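PDB 3KST: endo-1,4-beta-xylanase from Bacteroides thetaiotaomicron VPI-5482, which probably hydrolyses O-glycosidic bonds in xylan or related plant polysaccharides, as a calcium-binding member of glycoside hydrolase family 43. Local coordinates for residues A[28-33]-A[37-42]; A[193-198]-A[283-288]; A[255-258]-A[262-265]. One frame throughout, in Å; residues are numbered along the deposited sequence. Where two conformers were deposited one is given.

Overall arrangement
The three contacts lie in the beta-propeller expected of family 43. Contacts 1 and 3 are hairpins, while contact 2 joins two separate sheets. Contact 3 lies between the others: its centre is about 11 Å from that of contact 1 and about 10 Å from that of contact 2. Val29 CG2 of contact 1 meets Ile265 CD1 of contact 3 at 3.4 Å. On the other flank, Lys283 O of contact 2 probably accepts from Tyr264 N of contact 3 at 2.9 Å. The calcium ion, bound through Glu83 and His251, is about 5 Å from the side chain of Tyr28, 8 Å from that of Tyr264 and 12 Å from that of Leu195.

Contact 1 (A[28-33]-A[37-42]); sequences YVMFYN and YAYGTG
Tyr28 and Met30 (a selenomethionine) pair with Tyr39 and Tyr37 through four backbone hydrogen bonds, with the strand axes 4.7 Å apart and 157° between their directions, as in an antiparallel hairpin. Between these two hydrogen-bonded pairs, Val29 and Ala38 form a non-hydrogen-bonded pair, and Val29 CG2 packs on Ala38 CB at 4.1 Å. The other face carries the aromatic contacts. Tyr37 holds CG beside its backbone N (chi1 -61°), which swings the ring alongside the partner strand; Tyr32 O then lies in the ring plane, at its edge, 3.5 Å from CE2. Tyr32 CB meets the same corner. The Met30 chain is straight until chi3 (64°), where it bends and brings its terminal methyl up against both tyrosines: CE is 3.9 Å from Tyr37 CD2 and 3.7 Å from Tyr39 OH. That hydroxyl has its polar partner in Pro111 O, so CE merely packs against it. Beyond the hairpin, strand 49-55 pairs with strand 35-41, and strand 80-87 lies against Tyr28 and Tyr39. On that strand Tyr28 touches the calcium ligand Glu83; separately, Thr41 OG1 is hydrogen-bonded to Asp26, the predicted proton acceptor.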
loop_
_atom_site.group_PDB
_atom_site.type_symbol
_atom_site.label_atom_id
_atom_site.label_comp_id
_atom_site.label_asym_id
_atom_site.label_seq_id
_atom_site.Cartn_x
_atom_site.Cartn_y
_atom_site.Cartn_z
ATOM N N TYR A 28 -0.104 -3.982 3.078
ATOM C CA TYR A 28 -1.421 -4.036 2.456
ATOM C C TYR A 28 -2.197 -5.248 2.985
ATOM O O TYR A 28 -1.643 -6.345 3.013
ATOM C CB TYR A 28 -1.298 -4.173 0.928
ATOM C CG TYR A 28 -2.635 -4.084 0.259
ATOM C CD1 TYR A 28 -3.160 -2.849 -0.121
ATOM C CD2 TYR A 28 -3.431 -5.239 0.074
ATOM C CE1 TYR A 28 -4.459 -2.760 -0.716
ATOM C CE2 TYR A 28 -4.708 -5.157 -0.527
ATOM C CZ TYR A 28 -5.214 -3.940 -0.904
ATOM O OH TYR A 28 -6.464 -3.882 -1.462
ATOM N N VAL A 29 -3.479 -5.058 3.300
ATOM C CA VAL A 29 -4.393 -6.107 3.756
ATOM C C VAL A 29 -5.579 -6.293 2.785
ATOM O O VAL A 29 -6.289 -5.330 2.446
ATOM C CB VAL A 29 -4.886 -5.828 5.220
ATOM C CG1 VAL A 29 -6.170 -6.606 5.578
ATOM C CG2 VAL A 29 -3.761 -6.154 6.201
HETATM N N MSE A 30 -5.784 -7.543 2.358
HETATM C CA MSE A 30 -6.958 -7.947 1.591
HETATM C C MSE A 30 -7.832 -8.770 2.526
HETATM O O MSE A 30 -7.338 -9.721 3.169
HETATM C CB MSE A 30 -6.601 -8.822 0.386
HETATM C CG MSE A 30 -7.858 -9.363 -0.339
HETATM SE SE MSE A 30 -7.408 -10.430 -1.842
HETATM C CE MSE A 30 -6.490 -11.870 -0.961
ATOM N N PHE A 31 -9.118 -8.416 2.591
ATOM C CA PHE A 31 -10.111 -9.203 3.331
ATOM C C PHE A 31 -10.820 -10.047 2.264
ATOM O O PHE A 31 -11.519 -9.494 1.398
ATOM C CB PHE A 31 -11.089 -8.312 4.079
ATOM C CG PHE A 31 -12.109 -9.074 4.878
ATOM C CD1 PHE A 31 -11.703 -9.961 5.878
ATOM C CD2 PHE A 31 -13.479 -8.918 4.630
ATOM C CE1 PHE A 31 -12.636 -10.684 6.621
ATOM C CE2 PHE A 31 -14.431 -9.627 5.378
ATOM C CZ PHE A 31 -14.010 -10.506 6.382
ATOM N N TYR A 32 -10.565 -11.350 2.294
ATOM C CA TYR A 32 -11.124 -12.311 1.337
ATOM C C TYR A 32 -11.632 -13.530 2.079
ATOM O O TYR A 32 -10.931 -14.039 2.947
ATOM C CB TYR A 32 -10.072 -12.748 0.312
ATOM C CG TYR A 32 -10.693 -13.580 -0.786
ATOM C CD1 TYR A 32 -11.386 -12.960 -1.822
ATOM C CD2 TYR A 32 -10.642 -14.982 -0.763
ATOM C CE1 TYR A 32 -11.997 -13.707 -2.845
ATOM C CE2 TYR A 32 -11.260 -15.749 -1.780
ATOM C CZ TYR A 32 -11.943 -15.097 -2.810
ATOM O OH TYR A 32 -12.542 -15.804 -3.824
ATOM N N ASN A 33 -12.832 -13.987 1.718
ATOM C CA ASN A 33 -13.500 -15.167 2.317
ATOM C C ASN A 33 -13.330 -15.295 3.850
ATOM O O ASN A 33 -12.776 -16.288 4.372
ATOM C CB ASN A 33 -13.063 -16.447 1.595
ATOM C CG ASN A 33 -14.008 -17.611 1.858
ATOM O OD1 ASN A 33 -13.681 -18.528 2.605
ATOM N ND2 ASN A 33 -15.207 -17.534 1.303
ATOM N N TYR A 37 -5.526 -11.083 4.853
ATOM C CA TYR A 37 -4.266 -11.477 4.212
ATOM C C TYR A 37 -3.381 -10.254 4.091
ATOM O O TYR A 37 -3.797 -9.266 3.474
ATOM C CB TYR A 37 -4.502 -12.081 2.829
ATOM C CG TYR A 37 -5.338 -13.329 2.847
ATOM C CD1 TYR A 37 -4.744 -14.577 3.027
ATOM C CD2 TYR A 37 -6.714 -13.270 2.699
ATOM C CE1 TYR A 37 -5.500 -15.757 3.048
ATOM C CE2 TYR A 37 -7.490 -14.441 2.717
ATOM C CZ TYR A 37 -6.883 -15.674 2.894
ATOM O OH TYR A 37 -7.642 -16.832 2.910
ATOM N N ALA A 38 -2.193 -10.306 4.694
ATOM C CA ALA A 38 -1.249 -9.185 4.694
ATOM C C ALA A 38 -0.069 -9.485 3.818
ATOM O O ALA A 38 0.449 -10.588 3.848
ATOM C CB ALA A 38 -0.739 -8.887 6.096
ATOM N N TYR A 39 0.336 -8.479 3.042
ATOM C CA TYR A 39 1.522 -8.540 2.171
ATOM C C TYR A 39 2.270 -7.239 2.340
ATOM O O TYR A 39 1.636 -6.180 2.369
ATOM C CB TYR A 39 1.121 -8.667 0.711
ATOM C CG TYR A 39 0.060 -9.712 0.468
ATOM C CD1 TYR A 39 -1.295 -9.390 0.623
ATOM C CD2 TYR A 39 0.403 -11.021 0.113
ATOM C CE1 TYR A 39 -2.291 -10.346 0.439
ATOM C CE2 TYR A 39 -0.576 -11.977 -0.087
ATOM C CZ TYR A 39 -1.934 -11.626 0.067
ATOM O OH TYR A 39 -2.923 -12.555 -0.146
ATOM N N GLY A 40 3.592 -7.310 2.464
ATOM C CA GLY A 40 4.427 -6.105 2.557
ATOM C C GLY A 40 5.848 -6.300 2.043
ATOM O O GLY A 40 6.207 -7.371 1.533
ATOM N N THR A 41 6.645 -5.250 2.200
ATOM C CA THR A 41 8.058 -5.236 1.867
ATOM C C THR A 41 8.837 -5.954 2.949
ATOM O O THR A 41 8.771 -5.558 4.101
ATOM C CB THR A 41 8.571 -3.795 1.784
ATOM O OG1 THR A 41 7.862 -3.149 0.743
ATOM C CG2 THR A 41 10.113 -3.717 1.523
ATOM N N GLY A 42 9.579 -6.988 2.571
ATOM C CA GLY A 42 10.426 -7.722 3.513
ATOM C C GLY A 42 9.717 -8.771 4.311
ATOM O O GLY A 42 8.567 -9.116 4.032
#

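Contact 2 (A[193-198]-A[283-288]); sequences SLLKKN and KDFAIS
Lys197 NZ donates to Ile287 O at 2.8 Å, and the same ammonium group makes a weak hydrogen bond to a water, 3.2 Å away. That water also accepts from Ile287 N at 2.9 Å, so the lysine addresses both backbone polar atoms of one residue, the carbonyl directly and the amide through the solvent molecule. The donor reaches the carbonyl at a C=O...N angle of 148° and is slightly tilted from its plane. Geometry explains the reach: CG stands anti to the backbone N (chi1 -167°), and with every later torsion close to straight, the chain is long enough for NZ to arrive at the Ile287 carbonyl. On the way, it slides past the isoleucine side chain in the opposite direction, with Lys197 CD 3.9 Å from Ile287 CB and nearly as close to CG2. Exchanging this lysine for an alanine would probably leave Ile287 O without its ammonium donor, the bridging water with one anchor fewer, and the flank of Ile287 without the methylenes that lie along it.

Deeper in, the contact is apolar. The side chains of Leu195 and Phe285 come from opposite directions, and Leu195 CD1 meets the Phe285 ring obliquely, 3.5 Å from CE2; the same methyl lies 4.2 Å from Ile287 CD1. No backbone bonds tie the two strands, whose axes approach to 9.9 Å at 46°. They belong to different sheets, and the side chains of Leu195 and Phe285 also meet on Pro254 and Trp262, while strand 200-207 contributes Ile204 against Phe285 and Tyr202 against Ile287. This is consistent with an interface between propeller blades. The chemistry implies an apolar contact of Leu195, Phe285 and Ile287 bordered by a lysine whose methylenes extend it while NZ binds a carbonyl.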
loop_
_atom_site.group_PDB
_atom_site.type_symbol
_atom_site.label_atom_id
_atom_site.label_comp_id
_atom_site.label_asym_id
_atom_site.label_seq_id
_atom_site.Cartn_x
_atom_site.Cartn_y
_atom_site.Cartn_z
ATOM N N SER A 193 -3.078 5.200 -2.031
ATOM C CA SER A 193 -4.253 4.348 -1.770
ATOM C C SER A 193 -5.487 5.132 -2.213
ATOM O O SER A 193 -5.608 6.316 -1.877
ATOM C CB SER A 193 -4.367 3.989 -0.291
ATOM O OG SER A 193 -3.197 3.320 0.163
ATOM N N LEU A 194 -6.414 4.475 -2.906
ATOM C CA LEU A 194 -7.599 5.146 -3.444
ATOM C C LEU A 194 -8.853 4.522 -2.860
ATOM O O LEU A 194 -8.980 3.284 -2.794
ATOM C CB LEU A 194 -7.595 5.080 -4.986
ATOM C CG LEU A 194 -8.292 6.169 -5.803
ATOM C CD1 LEU A 194 -9.786 6.232 -5.513
ATOM C CD2 LEU A 194 -7.611 7.545 -5.606
ATOM N N LEU A 195 -9.753 5.384 -2.404
ATOM C CA LEU A 195 -11.102 4.978 -1.969
ATOM C C LEU A 195 -12.106 5.974 -2.537
ATOM O O LEU A 195 -11.805 7.176 -2.648
ATOM C CB LEU A 195 -11.210 4.966 -0.465
ATOM C CG LEU A 195 -10.499 3.874 0.306
ATOM C CD1 LEU A 195 -10.805 4.112 1.745
ATOM C CD2 LEU A 195 -10.960 2.499 -0.123
ATOM N N LYS A 196 -13.283 5.471 -2.911
ATOM C CA LYS A 196 -14.363 6.341 -3.395
ATOM C C LYS A 196 -15.511 6.224 -2.402
ATOM O O LYS A 196 -15.803 5.124 -1.933
ATOM C CB LYS A 196 -14.825 5.900 -4.778
ATOM C CG LYS A 196 -15.939 6.797 -5.397
ATOM C CD LYS A 196 -16.417 6.206 -6.708
ATOM C CE LYS A 196 -17.436 7.067 -7.446
ATOM N NZ LYS A 196 -17.854 6.430 -8.769
ATOM N N LYS A 197 -16.118 7.351 -2.042
ATOM C CA LYS A 197 -17.321 7.350 -1.180
ATOM C C LYS A 197 -18.196 8.550 -1.492
ATOM O O LYS A 197 -17.679 9.656 -1.537
ATOM C CB LYS A 197 -16.937 7.373 0.285
ATOM C CG LYS A 197 -18.090 7.066 1.240
ATOM C CD LYS A 197 -17.595 7.038 2.674
ATOM C CE LYS A 197 -18.636 6.451 3.616
ATOM N NZ LYS A 197 -18.127 6.431 5.014
ATOM N N ASN A 198 -19.494 8.305 -1.757
ATOM C CA ASN A 198 -20.495 9.360 -2.057
ATOM C C ASN A 198 -20.043 10.351 -3.159
ATOM O O ASN A 198 -20.128 11.578 -2.990
ATOM C CB ASN A 198 -20.888 10.128 -0.777
ATOM C CG ASN A 198 -21.324 9.206 0.389
ATOM O OD1 ASN A 198 -21.665 8.028 0.207
ATOM N ND2 ASN A 198 -21.313 9.762 1.595
ATOM N N LYS A 283 -4.593 0.821 13.032
ATOM C CA LYS A 283 -5.415 1.832 13.714
ATOM C C LYS A 283 -6.790 1.821 13.059
ATOM O O LYS A 283 -7.007 1.105 12.075
ATOM C CB LYS A 283 -4.730 3.209 13.650
ATOM C CG LYS A 283 -3.607 3.374 14.685
ATOM C CD LYS A 283 -2.835 4.721 14.565
ATOM C CE LYS A 283 -3.566 5.916 15.156
ATOM N NZ LYS A 283 -3.639 5.970 16.662
ATOM N N ASP A 284 -7.726 2.585 13.614
ATOM C CA ASP A 284 -9.041 2.722 13.027
ATOM C C ASP A 284 -8.973 3.702 11.859
ATOM O O ASP A 284 -8.071 4.531 11.793
ATOM C CB ASP A 284 -10.066 3.169 14.061
ATOM C CG ASP A 284 -10.241 2.150 15.160
ATOM O OD1 ASP A 284 -10.521 0.978 14.829
ATOM O OD2 ASP A 284 -10.094 2.518 16.327
ATOM N N PHE A 285 -9.915 3.542 10.936
ATOM C CA PHE A 285 -10.022 4.357 9.731
ATOM C C PHE A 285 -11.474 4.676 9.431
ATOM O O PHE A 285 -12.321 3.798 9.507
ATOM C CB PHE A 285 -9.484 3.582 8.529
ATOM C CG PHE A 285 -9.462 4.381 7.267
ATOM C CD1 PHE A 285 -8.492 5.341 7.080
ATOM C CD2 PHE A 285 -10.432 4.199 6.286
ATOM C CE1 PHE A 285 -8.461 6.099 5.901
ATOM C CE2 PHE A 285 -10.416 4.931 5.114
ATOM C CZ PHE A 285 -9.435 5.911 4.931
ATOM N N ALA A 286 -11.750 5.907 9.027
ATOM C CA ALA A 286 -13.119 6.246 8.616
ATOM C C ALA A 286 -13.182 7.503 7.783
ATOM O O ALA A 286 -12.297 8.341 7.858
ATOM C CB ALA A 286 -14.050 6.363 9.823
ATOM N N ILE A 287 -14.231 7.567 6.956
ATOM C CA ILE A 287 -14.564 8.745 6.145
ATOM C C ILE A 287 -15.953 9.146 6.644
ATOM O O ILE A 287 -16.891 8.381 6.519
ATOM C CB ILE A 287 -14.585 8.424 4.659
ATOM C CG1 ILE A 287 -13.274 7.754 4.247
ATOM C CG2 ILE A 287 -14.832 9.708 3.836
ATOM C CD1 ILE A 287 -13.231 7.364 2.788
ATOM N N SER A 288 -16.052 10.330 7.239
ATOM C CA SER A 288 -17.308 10.844 7.813
ATOM C C SER A 288 -18.358 11.187 6.756
ATOM O O SER A 288 -18.071 11.167 5.551
ATOM C CB SER A 288 -17.044 12.099 8.656
ATOM O OG SER A 288 -16.680 13.218 7.852
HETATM O O HOH W 1 -15.600 5.064 6.484
#

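Contact 3 (A[255-258]-A[262-265]); sequences FQCK and WKYI
Phe255 and Lys263 satisfy each other's main-chain polar groups. Phe255 N donates to Lys263 O and Lys263 N to Phe255 O, both at 2.9 Å, with nearly equal N-H...O angles of just under 160°. Phe255 O has a further, weaker neighbour in Trp262 CA, 3.3 Å away in a C-H...O contact. Trp262 forms the non-hydrogen-bonded pair with Gln256, so its own main chain turns to the other side, where Phe285 N is probably bonded to Trp262 O. Ile265 continues the ladder to Ala253, and beyond the strand end Lys258 N donates to Tyr36 OH. Lys263 NZ finds a long, weak ion pair with Asp284 OD1.

The side chains pack by carbon on ring. Phe255 takes chi1 62°, placing CG in the crowded position between the backbone N and the carbonyl carbon, and this turns its ring over the partner strand. Lys263 CB lies over one face, 3.9 Å from the ring centroid and 29° off the normal, while Phe255 CE1 reaches Ile265 CB at 3.8 Å. Further along, Lys263 CG packs against Cys257 SG at 3.4 Å. On the opposite face of the sheet, Gln256 CB stands over the centre of the six-membered ring of Trp262, 3.9 Å from its centroid, in a second CH-pi contact. Each cross-strand pair thus supplies one ring and one methylene.

Strands 250-256 and 262-268 form a beta hairpin. With strands 279-287 and 293-305 it continues as a four-stranded antiparallel meander, the blade typical of the five-bladed beta-propeller of family 43; the calcium ligand His251 lies on its first strand.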
loop_
_atom_site.group_PDB
_atom_site.type_symbol
_atom_site.label_atom_id
_atom_site.label_comp_id
_atom_site.label_asym_id
_atom_site.label_seq_id
_atom_site.Cartn_x
_atom_site.Cartn_y
_atom_site.Cartn_z
ATOM N N PHE A 255 -8.696 -0.754 4.875
ATOM C CA PHE A 255 -9.441 -2.000 4.582
ATOM C C PHE A 255 -10.645 -2.177 5.497
ATOM O O PHE A 255 -10.640 -1.661 6.624
ATOM C CB PHE A 255 -8.531 -3.232 4.674
ATOM C CG PHE A 255 -7.935 -3.449 6.048
ATOM C CD1 PHE A 255 -6.766 -2.784 6.431
ATOM C CD2 PHE A 255 -8.543 -4.319 6.969
ATOM C CE1 PHE A 255 -6.211 -2.978 7.727
ATOM C CE2 PHE A 255 -8.002 -4.518 8.265
ATOM C CZ PHE A 255 -6.827 -3.853 8.637
ATOM N N GLN A 256 -11.676 -2.864 4.990
ATOM C CA GLN A 256 -12.908 -3.121 5.747
ATOM C C GLN A 256 -12.730 -4.400 6.552
ATOM O O GLN A 256 -11.959 -5.308 6.156
ATOM C CB GLN A 256 -14.175 -3.125 4.850
ATOM C CG GLN A 256 -14.234 -4.075 3.645
ATOM C CD GLN A 256 -14.885 -5.421 3.917
ATOM O OE1 GLN A 256 -15.261 -5.751 5.056
ATOM N NE2 GLN A 256 -15.059 -6.198 2.850
ATOM N N CYS A 257 -13.426 -4.473 7.681
ATOM C CA CYS A 257 -13.352 -5.623 8.573
ATOM C C CYS A 257 -14.637 -6.429 8.562
ATOM O O CYS A 257 -15.643 -6.010 7.982
ATOM C CB CYS A 257 -13.003 -5.132 9.966
ATOM S SG CYS A 257 -11.429 -4.307 9.932
ATOM N N LYS A 258 -14.573 -7.583 9.213
ATOM C CA LYS A 258 -15.692 -8.550 9.330
ATOM C C LYS A 258 -16.998 -7.867 9.755
ATOM O O LYS A 258 -18.065 -8.165 9.195
ATOM C CB LYS A 258 -15.356 -9.638 10.361
ATOM C CG LYS A 258 -14.133 -10.513 10.035
ATOM C CD LYS A 258 -13.546 -11.229 11.253
ATOM C CE LYS A 258 -13.795 -12.702 11.260
ATOM N NZ LYS A 258 -12.937 -13.307 10.216
ATOM N N TRP A 262 -13.796 0.108 9.417
ATOM C CA TRP A 262 -12.535 0.171 8.681
ATOM C C TRP A 262 -11.321 0.368 9.579
ATOM O O TRP A 262 -11.391 0.896 10.686
ATOM C CB TRP A 262 -12.564 1.277 7.622
ATOM C CG TRP A 262 -13.478 1.040 6.476
ATOM C CD1 TRP A 262 -14.838 1.110 6.485
ATOM C CD2 TRP A 262 -13.101 0.755 5.120
ATOM N NE1 TRP A 262 -15.341 0.862 5.225
ATOM C CE2 TRP A 262 -14.299 0.639 4.368
ATOM C CE3 TRP A 262 -11.874 0.579 4.466
ATOM C CZ2 TRP A 262 -14.305 0.338 2.996
ATOM C CZ3 TRP A 262 -11.880 0.277 3.082
ATOM C CH2 TRP A 262 -13.091 0.168 2.373
ATOM N N LYS A 263 -10.186 -0.057 9.044
ATOM C CA LYS A 263 -8.914 0.003 9.748
ATOM C C LYS A 263 -7.902 0.459 8.733
ATOM O O LYS A 263 -8.169 0.359 7.514
ATOM C CB LYS A 263 -8.541 -1.385 10.239
ATOM C CG LYS A 263 -9.416 -1.922 11.383
ATOM C CD LYS A 263 -9.115 -1.259 12.701
ATOM C CE LYS A 263 -9.595 -2.078 13.903
ATOM N NZ LYS A 263 -11.055 -2.121 13.967
ATOM N N TYR A 264 -6.771 0.943 9.231
ATOM C CA TYR A 264 -5.659 1.405 8.378
ATOM C C TYR A 264 -4.370 0.727 8.863
ATOM O O TYR A 264 -3.953 0.957 10.013
ATOM C CB TYR A 264 -5.556 2.939 8.430
ATOM C CG TYR A 264 -4.592 3.504 7.423
ATOM C CD1 TYR A 264 -4.992 3.732 6.109
ATOM C CD2 TYR A 264 -3.249 3.761 7.752
ATOM C CE1 TYR A 264 -4.098 4.226 5.145
ATOM C CE2 TYR A 264 -2.347 4.275 6.778
ATOM C CZ TYR A 264 -2.781 4.501 5.480
ATOM O OH TYR A 264 -1.925 4.980 4.499
ATOM N N ILE A 265 -3.775 -0.131 8.024
ATOM C CA ILE A 265 -2.528 -0.826 8.381
ATOM C C ILE A 265 -1.380 0.063 7.915
ATOM O O ILE A 265 -1.478 0.680 6.853
ATOM C CB ILE A 265 -2.454 -2.273 7.801
ATOM C CG1 ILE A 265 -1.260 -3.038 8.371
ATOM C CG2 ILE A 265 -2.443 -2.298 6.271
ATOM C CD1 ILE A 265 -1.296 -4.532 7.966
#